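Side-chain contacts in porin (Pseudomonas aeruginosa, PDB 3T24), which probably forms an outer-membrane channel for the uptake of small, chiefly carboxylate-bearing solutes, as in other members of the OprD porin family: residues N25-Q30 / Q35-E40; G52-E55 / G59-V62; L118-K121 / M126-D129; K158-R163 / D167-T172. All blocks are in the same frame, centred on the assembly; numbering follows the deposited sequence.

The four contacts follow one another along the chain, none wholly core. Contact 1, 25-30 with 35-40, is a surface hairpin carrying an antiparallel ladder of four bridges and a charged network. Contact 2 involves strand 58-73, the neighbour of contact 1's strand 33-50, but lies on the opposite side of the chain's centre, about 49 Å between contact centres; it is partly buried and built on glycines and a threonine. Contact 3 lies nearest the middle yet is a surface contact, no touching residue being buried; two runs of one loop meet there through prolines and a methionine. Contact 4, partly buried, mixes a single beta bridge with apolar packing, touching contact 3 through a side-chain hydrogen bond.

Contact 1: residues N25-Q30 / Q35-E40; sequences NRDFRQ and QSKAEE. With SO4 (sulfate ion), chain G; SO4 (sulfate ion), chain D.
At the edge of the Phe28 ring, in its plane, lies the carbonyl oxygen of Ser36, while Ser36 OG approaches the same ring obliquely, 3.5 Å from CD2. The ring also meets that of Tyr387 at about 40°. On the other face of the strands, the guanidinium of Arg29 has the carboxylate of Asp27 at its edge, with NH1 2.9 Å from OD2 on the syn side of that oxygen. One sulfate borders the NE/NH2 side and another the NH1/NH2 side, all through weak hydrogen bonds; NH2 reaches both. Both ions probably come from the crystallisation liquor. The Arg29 chain is bent at chi2 and chi3, folding its head back toward Asp27. From the opposite strand, Lys37 lies alongside Asp27, pointing the same way; a final bend (chi4 -62°) turns NZ to within 3.4 Å of Asp27 OD1. This salt bridge is long, and OD1 also bonds to Ser34 OG. The carboxylate is thus held between two cations, which would probably stabilise its charge. Beneath the side chains, Arg26 and Ala38 exchange two backbone bonds, N to O 2.8 Å each way. Phe28 N gives a bond to Ser36 O, but the bond back to Phe28 O comes from Gln35 N, one residue nearer the turn, 2.8 Å with an N-H...O angle of 166°. Arg26 turns its guanidinium away from this strand to Glu389, on the barrel strand at the other flank. Pairs that alternate from Asn25/Glu39 to Phe28/Ser36, with this shift next to the short turn, mark an antiparallel beta hairpin of a porin barrel.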
loop_
_atom_site.group_PDB
_atom_site.type_symbol
_atom_site.label_atom_id
_atom_site.label_comp_id
_atom_site.label_asym_id
_atom_site.label_seq_id
_atom_site.Cartn_x
_atom_site.Cartn_y
_atom_site.Cartn_z
ATOM N N ASN A 25 -9.086 2.066 17.648
ATOM C CA ASN A 25 -10.059 1.252 18.357
ATOM C C ASN A 25 -10.978 0.555 17.370
ATOM O O ASN A 25 -11.236 1.047 16.276
ATOM C CB ASN A 25 -10.840 2.053 19.409
ATOM C CG ASN A 25 -11.706 3.127 18.802
ATOM O OD1 ASN A 25 -12.153 3.016 17.663
ATOM N ND2 ASN A 25 -11.948 4.184 19.564
ATOM N N ARG A 26 -11.444 -0.613 17.756
ATOM C CA ARG A 26 -12.267 -1.417 16.868
ATOM C C ARG A 26 -13.426 -1.992 17.661
ATOM O O ARG A 26 -13.243 -2.519 18.753
ATOM C CB ARG A 26 -11.420 -2.515 16.239
ATOM C CG ARG A 26 -12.195 -3.538 15.444
ATOM C CD ARG A 26 -11.234 -4.567 14.873
ATOM N NE ARG A 26 -10.265 -3.933 13.986
ATOM C CZ ARG A 26 -9.097 -4.466 13.646
ATOM N NH1 ARG A 26 -8.734 -5.638 14.136
ATOM N NH2 ARG A 26 -8.284 -3.813 12.825
ATOM N N ASP A 27 -14.626 -1.858 17.119
ATOM C CA ASP A 27 -15.816 -2.349 17.791
ATOM C C ASP A 27 -16.531 -3.408 16.926
ATOM O O ASP A 27 -17.127 -3.078 15.904
ATOM C CB ASP A 27 -16.736 -1.173 18.099
ATOM C CG ASP A 27 -17.984 -1.580 18.839
ATOM O OD1 ASP A 27 -18.011 -2.656 19.482
ATOM O OD2 ASP A 27 -18.952 -0.803 18.780
ATOM N N PHE A 28 -16.453 -4.676 17.321
ATOM C CA PHE A 28 -17.213 -5.718 16.606
ATOM C C PHE A 28 -18.703 -5.647 16.897
ATOM O O PHE A 28 -19.141 -5.670 18.053
ATOM C CB PHE A 28 -16.678 -7.116 16.896
ATOM C CG PHE A 28 -15.304 -7.339 16.357
ATOM C CD1 PHE A 28 -15.109 -8.074 15.186
ATOM C CD2 PHE A 28 -14.197 -6.783 16.996
ATOM C CE1 PHE A 28 -13.825 -8.270 14.672
ATOM C CE2 PHE A 28 -12.915 -6.971 16.491
ATOM C CZ PHE A 28 -12.729 -7.720 15.323
ATOM N N ARG A 29 -19.475 -5.550 15.828
ATOM C CA ARG A 29 -20.918 -5.378 15.931
ATOM C C ARG A 29 -21.675 -6.670 15.602
ATOM O O ARG A 29 -21.431 -7.306 14.576
ATOM C CB ARG A 29 -21.369 -4.266 14.983
ATOM C CG ARG A 29 -20.591 -2.978 15.135
ATOM C CD ARG A 29 -20.817 -2.318 16.500
ATOM N NE ARG A 29 -22.205 -1.912 16.711
ATOM C CZ ARG A 29 -22.648 -1.300 17.807
ATOM N NH1 ARG A 29 -21.801 -0.998 18.785
ATOM N NH2 ARG A 29 -23.936 -0.981 17.924
ATOM N N GLN A 30 -22.600 -7.050 16.475
ATOM C CA GLN A 30 -23.449 -8.216 16.228
ATOM C C GLN A 30 -24.864 -7.803 16.574
ATOM O O GLN A 30 -25.133 -7.375 17.698
ATOM C CB GLN A 30 -23.001 -9.423 17.069
ATOM C CG GLN A 30 -23.679 -10.756 16.707
ATOM C CD GLN A 30 -22.948 -11.983 17.278
ATOM O OE1 GLN A 30 -22.096 -11.867 18.162
ATOM N NE2 GLN A 30 -23.279 -13.162 16.761
ATOM N N GLN A 35 -20.255 -6.595 20.451
ATOM C CA GLN A 35 -19.919 -7.939 20.890
ATOM C C GLN A 35 -18.536 -7.985 21.547
ATOM O O GLN A 35 -18.292 -8.784 22.446
ATOM C CB GLN A 35 -19.985 -8.906 19.705
ATOM C CG GLN A 35 -20.710 -10.209 20.026
ATOM C CD GLN A 35 -22.139 -10.007 20.550
ATOM O OE1 GLN A 35 -22.850 -9.075 20.155
ATOM N NE2 GLN A 35 -22.560 -10.895 21.444
ATOM N N SER A 36 -17.631 -7.131 21.075
ATOM C CA SER A 36 -16.287 -7.055 21.618
ATOM C C SER A 36 -15.560 -5.822 21.069
ATOM O O SER A 36 -15.949 -5.263 20.035
ATOM C CB SER A 36 -15.510 -8.345 21.318
ATOM O OG SER A 36 -15.079 -8.405 19.970
ATOM N N LYS A 37 -14.506 -5.405 21.763
ATOM C CA LYS A 37 -13.755 -4.203 21.390
ATOM C C LYS A 37 -12.260 -4.439 21.457
ATOM O O LYS A 37 -11.782 -5.250 22.247
ATOM C CB LYS A 37 -14.077 -3.043 22.335
ATOM C CG LYS A 37 -15.526 -2.578 22.319
ATOM C CD LYS A 37 -15.751 -1.471 23.345
ATOM C CE LYS A 37 -17.215 -1.054 23.402
ATOM N NZ LYS A 37 -17.654 -0.507 22.093
ATOM N N ALA A 38 -11.519 -3.707 20.640
ATOM C CA ALA A 38 -10.078 -3.701 20.745
ATOM C C ALA A 38 -9.571 -2.269 20.725
ATOM O O ALA A 38 -10.168 -1.383 20.110
ATOM C CB ALA A 38 -9.456 -4.499 19.616
ATOM N N GLU A 39 -8.447 -2.055 21.390
ATOM C CA GLU A 39 -7.807 -0.752 21.404
ATOM C C GLU A 39 -6.294 -0.952 21.426
ATOM O O GLU A 39 -5.764 -1.709 22.240
ATOM C CB GLU A 39 -8.295 0.039 22.613
ATOM C CG GLU A 39 -7.792 1.445 22.698
ATOM C CD GLU A 39 -6.547 1.571 23.568
ATOM O OE1 GLU A 39 -6.344 0.729 24.476
ATOM O OE2 GLU A 39 -5.766 2.521 23.336
ATOM N N GLU A 40 -5.601 -0.308 20.497
ATOM C CA GLU A 40 -4.146 -0.304 20.522
ATOM C C GLU A 40 -3.609 1.126 20.549
ATOM O O GLU A 40 -4.153 2.027 19.914
ATOM C CB GLU A 40 -3.586 -1.066 19.320
ATOM C CG GLU A 40 -2.610 -2.169 19.688
HETATM S S SO4 G . -23.700 -0.663 21.918
HETATM O O1 SO4 G . -24.395 0.227 20.987
HETATM O O2 SO4 G . -22.745 0.103 22.715
HETATM O O3 SO4 G . -24.660 -1.325 22.796
HETATM O O4 SO4 G . -22.983 -1.679 21.161
HETATM S S SO4 D . -25.406 -1.689 13.896
HETATM O O1 SO4 D . -26.730 -2.296 13.967
HETATM O O2 SO4 D . -25.257 -0.637 14.894
HETATM O O3 SO4 D . -24.426 -2.725 14.198
HETATM O O4 SO4 D . -25.253 -1.150 12.543
#

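Contact 2: residues G52-E55 / G59-V62; sequences GYTE and GFGV. With SO4 (sulfate ion), chain H.
Thr54 OG1 receives the backbone N-H of Phe60, N to OG1 3.0 Å, in a nearly straight bond (169°). Its chi1 of 60° places the hydroxyl between the backbone N and the carbonyl carbon, where it can stand in for a main-chain acceptor. In return, Thr54 N donates to Phe60 O at 3.0 Å, tilted from the carbonyl plane, and Tyr53 CA adds a CA-H...O contact to the same oxygen. One residue is therefore gripped at both its N and its O. The Phe60 ring turns away, with Thr54 OG1 near its plane at the edge. The two glycines beside it let the chains come close: Gly59 CA is 3.2 Å from Thr54 O, and Gly61 CA lies 3.5 Å from Gly52 O. Tyr53 leans across this glycine backbone, its CD1 3.7 Å from Gly59 O. Its OH gives a hydrogen bond to a sulfate ion, OH to O4 3.1 Å, and Lys105 and Lys114 bind the same ion. Gly52 is tied to Phe9 of the short N-terminal helix 7-11, and residues 52-55 lead from strand 33-50 toward strand 58-73, whose Gly59 and Gly61 bond onward to Arg107 and Lys105 of strand 96-108.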
loop_
_atom_site.group_PDB
_atom_site.type_symbol
_atom_site.label_atom_id
_atom_site.label_comp_id
_atom_site.label_asym_id
_atom_site.label_seq_id
_atom_site.Cartn_x
_atom_site.Cartn_y
_atom_site.Cartn_z
ATOM N N GLY A 52 23.984 10.681 -0.290
ATOM C CA GLY A 52 24.022 10.897 -1.727
ATOM C C GLY A 52 24.900 9.832 -2.360
ATOM O O GLY A 52 25.130 8.777 -1.762
ATOM N N TYR A 53 25.388 10.104 -3.563
ATOM C CA TYR A 53 26.275 9.178 -4.264
ATOM C C TYR A 53 27.686 9.740 -4.427
ATOM O O TYR A 53 27.861 10.921 -4.749
ATOM C CB TYR A 53 25.701 8.821 -5.638
ATOM C CG TYR A 53 24.521 7.880 -5.550
ATOM C CD1 TYR A 53 24.713 6.499 -5.432
ATOM C CD2 TYR A 53 23.220 8.369 -5.551
ATOM C CE1 TYR A 53 23.651 5.637 -5.328
ATOM C CE2 TYR A 53 22.130 7.501 -5.450
ATOM C CZ TYR A 53 22.354 6.141 -5.350
ATOM O OH TYR A 53 21.281 5.280 -5.247
ATOM N N THR A 54 28.687 8.894 -4.195
ATOM C CA THR A 54 30.062 9.263 -4.497
ATOM C C THR A 54 30.195 9.528 -5.997
ATOM O O THR A 54 29.482 8.944 -6.810
ATOM C CB THR A 54 31.090 8.182 -4.050
ATOM O OG1 THR A 54 30.835 6.938 -4.724
ATOM C CG2 THR A 54 31.041 7.971 -2.538
ATOM N N GLU A 55 31.110 10.419 -6.354
ATOM C CA GLU A 55 31.316 10.810 -7.740
ATOM C C GLU A 55 31.953 9.687 -8.571
ATOM O O GLU A 55 32.636 8.805 -8.046
ATOM C CB GLU A 55 32.171 12.083 -7.774
ATOM C CG GLU A 55 32.607 12.537 -9.149
ATOM C CD GLU A 55 33.849 11.810 -9.641
ATOM O OE1 GLU A 55 34.615 11.282 -8.804
ATOM O OE2 GLU A 55 34.047 11.761 -10.870
ATOM N N GLY A 59 28.646 5.308 -8.803
ATOM C CA GLY A 59 28.474 5.951 -7.516
ATOM C C GLY A 59 28.015 4.980 -6.446
ATOM O O GLY A 59 27.189 4.085 -6.707
ATOM N N PHE A 60 28.549 5.146 -5.241
ATOM C CA PHE A 60 28.144 4.327 -4.106
ATOM C C PHE A 60 27.488 5.218 -3.069
ATOM O O PHE A 60 27.899 6.367 -2.862
ATOM C CB PHE A 60 29.332 3.560 -3.491
ATOM C CG PHE A 60 29.986 2.562 -4.442
ATOM C CD1 PHE A 60 29.874 1.192 -4.229
ATOM C CD2 PHE A 60 30.715 2.998 -5.554
ATOM C CE1 PHE A 60 30.477 0.270 -5.108
ATOM C CE2 PHE A 60 31.314 2.082 -6.443
ATOM C CZ PHE A 60 31.197 0.720 -6.218
ATOM N N GLY A 61 26.444 4.690 -2.443
ATOM C CA GLY A 61 25.796 5.349 -1.327
ATOM C C GLY A 61 25.287 4.302 -0.360
ATOM O O GLY A 61 25.409 3.100 -0.592
ATOM N N VAL A 62 24.715 4.764 0.738
ATOM C CA VAL A 62 24.196 3.863 1.747
ATOM C C VAL A 62 23.033 4.548 2.438
ATOM O O VAL A 62 23.074 5.756 2.683
ATOM C CB VAL A 62 25.285 3.469 2.768
ATOM C CG1 VAL A 62 25.947 4.714 3.352
ATOM C CG2 VAL A 62 24.696 2.610 3.864
HETATM S S SO4 H . 18.153 7.377 -3.801
HETATM O O1 SO4 H . 17.241 8.478 -4.136
HETATM O O2 SO4 H . 19.357 7.934 -3.184
HETATM O O3 SO4 H . 17.511 6.473 -2.846
HETATM O O4 SO4 H . 18.488 6.609 -5.002
#

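Contact 3: residues L118-K121 / M126-D129; sequences LTPK and MPND
The long loop between strands 111-115 and 136-138 doubles back on itself here, bringing Thr119, Pro120 and Lys121 against Met126 and Pro127. The two proline rings are the apolar centre, with Pro120 CD 4.2 Å from Pro127 CG. Thr119 comes at the second ring about at right angles, its OG1 standing 4.0 Å from Pro127 CB and equally far from CG. That hydroxyl is swung anti to the main-chain nitrogen (chi1 -163°), toward a water which it meets only weakly. The water is held more firmly on the far run, where it donates to Asn128 O at 3.0 Å, so a single solvent molecule forms the polar link between the two runs. In OprD-family porins the corresponding loop folds inward and helps to narrow the pore, and the position of this one, about 7 Å between the contact's centre and that of the chain, is consistent with that role. Further along, the aliphatic part of Lys121 crosses Met126: CD lies 3.5 Å from the methyl CE and 3.8 Å from SD. Bends at chi2 and chi3 of Met126 bring SD and CE round to the lysine, and Tyr294 borders the same side chain. Next to Pro127, Asn128 is buried and held at both ends of its amide. OD1 accepts from Arg163 NH1, while ND2 gives bonds to Asp292 OD1 and Ser130 OG, which fixes the rotation of the group. Asn128 N is in turn bonded to Gln135 OE1, and Met126 makes a backbone bond to Asp292, on the loop between strands 270-280 and 310-319.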
loop_
_atom_site.group_PDB
_atom_site.type_symbol
_atom_site.label_atom_id
_atom_site.label_comp_id
_atom_site.label_asym_id
_atom_site.label_seq_id
_atom_site.Cartn_x
_atom_site.Cartn_y
_atom_site.Cartn_z
ATOM N N LEU A 118 14.752 -2.999 1.522
ATOM C CA LEU A 118 14.052 -2.396 0.388
ATOM C C LEU A 118 12.592 -2.100 0.708
ATOM O O LEU A 118 11.973 -2.782 1.524
ATOM C CB LEU A 118 14.106 -3.327 -0.834
ATOM C CG LEU A 118 15.507 -3.815 -1.195
ATOM C CD1 LEU A 118 15.424 -4.892 -2.230
ATOM C CD2 LEU A 118 16.370 -2.656 -1.670
ATOM N N THR A 119 12.040 -1.090 0.053
ATOM C CA THR A 119 10.612 -0.810 0.190
ATOM C C THR A 119 10.058 -0.461 -1.203
ATOM O O THR A 119 9.769 0.692 -1.522
ATOM C CB THR A 119 10.351 0.283 1.266
ATOM O OG1 THR A 119 8.980 0.251 1.656
ATOM C CG2 THR A 119 10.673 1.648 0.749
ATOM N N PRO A 120 9.955 -1.479 -2.062
ATOM C CA PRO A 120 9.545 -1.280 -3.458
ATOM C C PRO A 120 8.109 -0.756 -3.540
ATOM O O PRO A 120 7.349 -0.961 -2.602
ATOM C CB PRO A 120 9.680 -2.681 -4.070
ATOM C CG PRO A 120 9.667 -3.614 -2.912
ATOM C CD PRO A 120 10.204 -2.896 -1.738
ATOM N N LYS A 121 7.779 -0.027 -4.602
ATOM C CA LYS A 121 6.407 0.453 -4.815
ATOM C C LYS A 121 5.981 0.067 -6.222
ATOM O O LYS A 121 6.235 0.789 -7.170
ATOM C CB LYS A 121 6.304 1.963 -4.660
ATOM C CG LYS A 121 5.652 2.418 -3.384
ATOM C CD LYS A 121 4.345 3.149 -3.651
ATOM C CE LYS A 121 4.562 4.387 -4.500
ATOM N NZ LYS A 121 3.334 5.238 -4.537
ATOM N N MET A 126 3.008 -3.735 -3.004
ATOM C CA MET A 126 2.816 -2.468 -2.300
ATOM C C MET A 126 2.920 -2.709 -0.809
ATOM O O MET A 126 1.976 -3.159 -0.175
ATOM C CB MET A 126 1.474 -1.806 -2.640
ATOM C CG MET A 126 1.341 -1.425 -4.088
ATOM S SD MET A 126 2.227 0.094 -4.504
ATOM C CE MET A 126 1.377 1.241 -3.424
ATOM N N PRO A 127 4.093 -2.410 -0.251
ATOM C CA PRO A 127 4.411 -2.661 1.157
ATOM C C PRO A 127 3.457 -1.880 2.043
ATOM O O PRO A 127 3.122 -0.743 1.726
ATOM C CB PRO A 127 5.834 -2.121 1.282
ATOM C CG PRO A 127 6.390 -2.188 -0.119
ATOM C CD PRO A 127 5.233 -1.832 -0.990
ATOM N N ASN A 128 2.988 -2.493 3.123
ATOM C CA ASN A 128 2.125 -1.769 4.038
ATOM C C ASN A 128 2.837 -0.667 4.832
ATOM O O ASN A 128 3.957 -0.861 5.318
ATOM C CB ASN A 128 1.452 -2.703 5.031
ATOM C CG ASN A 128 0.518 -1.948 5.937
ATOM O OD1 ASN A 128 0.896 -1.545 7.032
ATOM N ND2 ASN A 128 -0.693 -1.700 5.463
ATOM N N ASP A 129 2.181 0.485 4.961
ATOM C CA ASP A 129 2.638 1.512 5.889
ATOM C C ASP A 129 1.479 2.322 6.472
ATOM O O ASP A 129 1.518 3.544 6.522
ATOM C CB ASP A 129 3.685 2.441 5.254
ATOM C CG ASP A 129 4.296 3.396 6.273
ATOM O OD1 ASP A 129 4.098 3.136 7.489
ATOM O OD2 ASP A 129 4.972 4.382 5.865
HETATM O O HOH W 1 6.429 -0.015 3.891
#

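Contact 4: residues K158-R163 / D167-T172; sequences KKVNQR and DNEDMT. With SO4 (sulfate ion), chain F.
Val160 and Glu169 pair as a single antiparallel bridge of the hydrogen-bonded type, where the loop leaving barrel strand 150-161 turns back across the strand's end. Val160 N meets Glu169 O at 2.9 Å with an angle of 165°, and Glu169 N returns a bond of the same length to Val160 O. On one side of the bridge Val160 CG1 packs on Met171 CG, 3.7 Å away, and the bend at the end of Met171 carries its CE over the backbone, 3.6 Å from Lys158 C. On the other side the CB atoms of Lys159 and Asn168 touch. Asn161 and Asn168 cross at about a right angle, their amide planes 82° apart, and Asn168 OD1 sits against Asn161 CB at 3.1 Å. The thrice-bent Lys159 chain passes Asp170 with CE nearer than NZ to OD1; the salt bridge, NZ to OD1 3.6 Å, is long. Behind this first layer, a classic beta bulge sets the start of the segment: Lys158 and Lys159 both face Gln138, which also borders Asn168. The Gln162 amide is held through OE1 by Gln135 and through NE2 by the carbonyl of Asn289. Beyond it the extended chain of Arg163 reaches a sulfate ion that Ser130, Arg131 and Arg391 also bind. There NH1 and NH2 both donate to the same sulfate oxygen, O4, each from 2.6 Å, and the sulfur lies in the guanidinium plane.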
loop_
_atom_site.group_PDB
_atom_site.type_symbol
_atom_site.label_atom_id
_atom_site.label_comp_id
_atom_site.label_asym_id
_atom_site.label_seq_id
_atom_site.Cartn_x
_atom_site.Cartn_y
_atom_site.Cartn_z
ATOM N N LYS A 158 13.806 -11.581 -0.327
ATOM C CA LYS A 158 14.049 -12.861 0.327
ATOM C C LYS A 158 13.321 -12.998 1.658
ATOM O O LYS A 158 13.088 -14.105 2.133
ATOM C CB LYS A 158 15.555 -13.056 0.556
ATOM C CG LYS A 158 16.363 -13.139 -0.713
ATOM C CD LYS A 158 17.868 -13.142 -0.411
ATOM C CE LYS A 158 18.689 -13.296 -1.694
ATOM N NZ LYS A 158 20.150 -13.058 -1.486
ATOM N N LYS A 159 12.973 -11.864 2.249
ATOM C CA LYS A 159 12.535 -11.801 3.636
ATOM C C LYS A 159 11.670 -10.578 3.804
ATOM O O LYS A 159 11.848 -9.573 3.103
ATOM C CB LYS A 159 13.744 -11.643 4.561
ATOM C CG LYS A 159 14.597 -12.869 4.719
ATOM C CD LYS A 159 13.953 -13.745 5.742
ATOM C CE LYS A 159 13.927 -15.175 5.293
ATOM N NZ LYS A 159 15.272 -15.762 5.401
ATOM N N VAL A 160 10.742 -10.659 4.746
ATOM C CA VAL A 160 9.867 -9.553 5.034
ATOM C C VAL A 160 9.954 -9.254 6.514
ATOM O O VAL A 160 10.159 -10.161 7.344
ATOM C CB VAL A 160 8.411 -9.851 4.620
ATOM C CG1 VAL A 160 7.913 -11.107 5.305
ATOM C CG2 VAL A 160 7.518 -8.654 4.918
ATOM N N ASN A 161 9.865 -7.974 6.843
ATOM C CA ASN A 161 9.847 -7.546 8.230
ATOM C C ASN A 161 8.543 -6.830 8.385
ATOM O O ASN A 161 8.387 -5.689 7.917
ATOM C CB ASN A 161 11.024 -6.625 8.579
ATOM C CG ASN A 161 11.051 -6.239 10.070
ATOM O OD1 ASN A 161 10.020 -5.877 10.650
ATOM N ND2 ASN A 161 12.231 -6.332 10.695
ATOM N N GLN A 162 7.595 -7.526 9.001
ATOM C CA GLN A 162 6.245 -7.016 9.116
ATOM C C GLN A 162 6.234 -5.804 10.037
ATOM O O GLN A 162 7.128 -5.615 10.858
ATOM C CB GLN A 162 5.308 -8.103 9.638
ATOM C CG GLN A 162 5.312 -9.390 8.820
ATOM C CD GLN A 162 4.684 -9.223 7.436
ATOM O OE1 GLN A 162 4.455 -8.107 6.979
ATOM N NE2 GLN A 162 4.404 -10.347 6.765
ATOM N N ARG A 163 5.208 -4.985 9.894
ATOM C CA ARG A 163 5.096 -3.729 10.626
ATOM C C ARG A 163 5.126 -3.866 12.160
ATOM O O ARG A 163 5.596 -2.977 12.861
ATOM C CB ARG A 163 3.794 -3.073 10.206
ATOM C CG ARG A 163 2.594 -3.980 10.425
ATOM C CD ARG A 163 1.338 -3.293 9.992
ATOM N NE ARG A 163 0.141 -4.111 10.185
ATOM C CZ ARG A 163 -1.020 -3.843 9.595
ATOM N NH1 ARG A 163 -1.093 -2.798 8.784
ATOM N NH2 ARG A 163 -2.095 -4.618 9.789
ATOM N N ASP A 167 12.042 -8.842 13.445
ATOM C CA ASP A 167 13.038 -9.382 12.526
ATOM C C ASP A 167 12.462 -9.927 11.222
ATOM O O ASP A 167 11.265 -9.861 10.960
ATOM C CB ASP A 167 13.903 -10.451 13.197
ATOM C CG ASP A 167 13.619 -10.582 14.677
ATOM O OD1 ASP A 167 12.456 -10.357 15.085
ATOM O OD2 ASP A 167 14.558 -10.920 15.430
ATOM N N ASN A 168 13.354 -10.475 10.414
ATOM C CA ASN A 168 13.027 -10.853 9.062
ATOM C C ASN A 168 12.560 -12.296 8.977
ATOM O O ASN A 168 13.108 -13.178 9.629
ATOM C CB ASN A 168 14.240 -10.578 8.171
ATOM C CG ASN A 168 14.488 -9.083 7.996
ATOM O OD1 ASN A 168 13.545 -8.311 7.761
ATOM N ND2 ASN A 168 15.754 -8.662 8.122
ATOM N N GLU A 169 11.546 -12.536 8.174
ATOM C CA GLU A 169 10.996 -13.876 8.089
ATOM C C GLU A 169 10.555 -14.213 6.651
ATOM O O GLU A 169 10.373 -13.318 5.813
ATOM C CB GLU A 169 9.830 -14.028 9.086
ATOM C CG GLU A 169 8.546 -13.284 8.653
ATOM C CD GLU A 169 7.403 -13.353 9.683
ATOM O OE1 GLU A 169 6.248 -13.554 9.267
ATOM O OE2 GLU A 169 7.651 -13.190 10.899
ATOM N N ASP A 170 10.399 -15.504 6.369
ATOM C CA ASP A 170 9.907 -15.932 5.056
ATOM C C ASP A 170 8.517 -15.357 4.786
ATOM O O ASP A 170 7.727 -15.155 5.705
ATOM C CB ASP A 170 9.877 -17.463 4.928
ATOM C CG ASP A 170 11.266 -18.077 4.825
ATOM O OD1 ASP A 170 12.225 -17.388 4.417
ATOM O OD2 ASP A 170 11.403 -19.271 5.154
ATOM N N MET A 171 8.232 -15.101 3.520
ATOM C CA MET A 171 6.955 -14.542 3.101
ATOM C C MET A 171 5.844 -15.589 2.946
ATOM O O MET A 171 6.099 -16.792 2.809
ATOM C CB MET A 171 7.138 -13.788 1.786
ATOM C CG MET A 171 8.022 -12.558 1.925
ATOM S SD MET A 171 8.601 -11.926 0.335
ATOM C CE MET A 171 10.056 -12.948 0.141
ATOM N N THR A 172 4.605 -15.124 2.974
ATOM C CA THR A 172 3.494 -16.000 2.659
ATOM C C THR A 172 2.500 -15.214 1.834
ATOM O O THR A 172 2.752 -14.070 1.453
ATOM C CB THR A 172 2.768 -16.583 3.913
ATOM O OG1 THR A 172 2.317 -15.529 4.767
ATOM C CG2 THR A 172 3.665 -17.516 4.718
HETATM S S SO4 F . -4.304 -2.237 7.987
HETATM O O1 SO4 F . -4.622 -1.890 6.604
HETATM O O2 SO4 F . -3.596 -1.142 8.644
HETATM O O3 SO4 F . -5.506 -2.489 8.772
HETATM O O4 SO4 F . -3.466 -3.438 7.957
#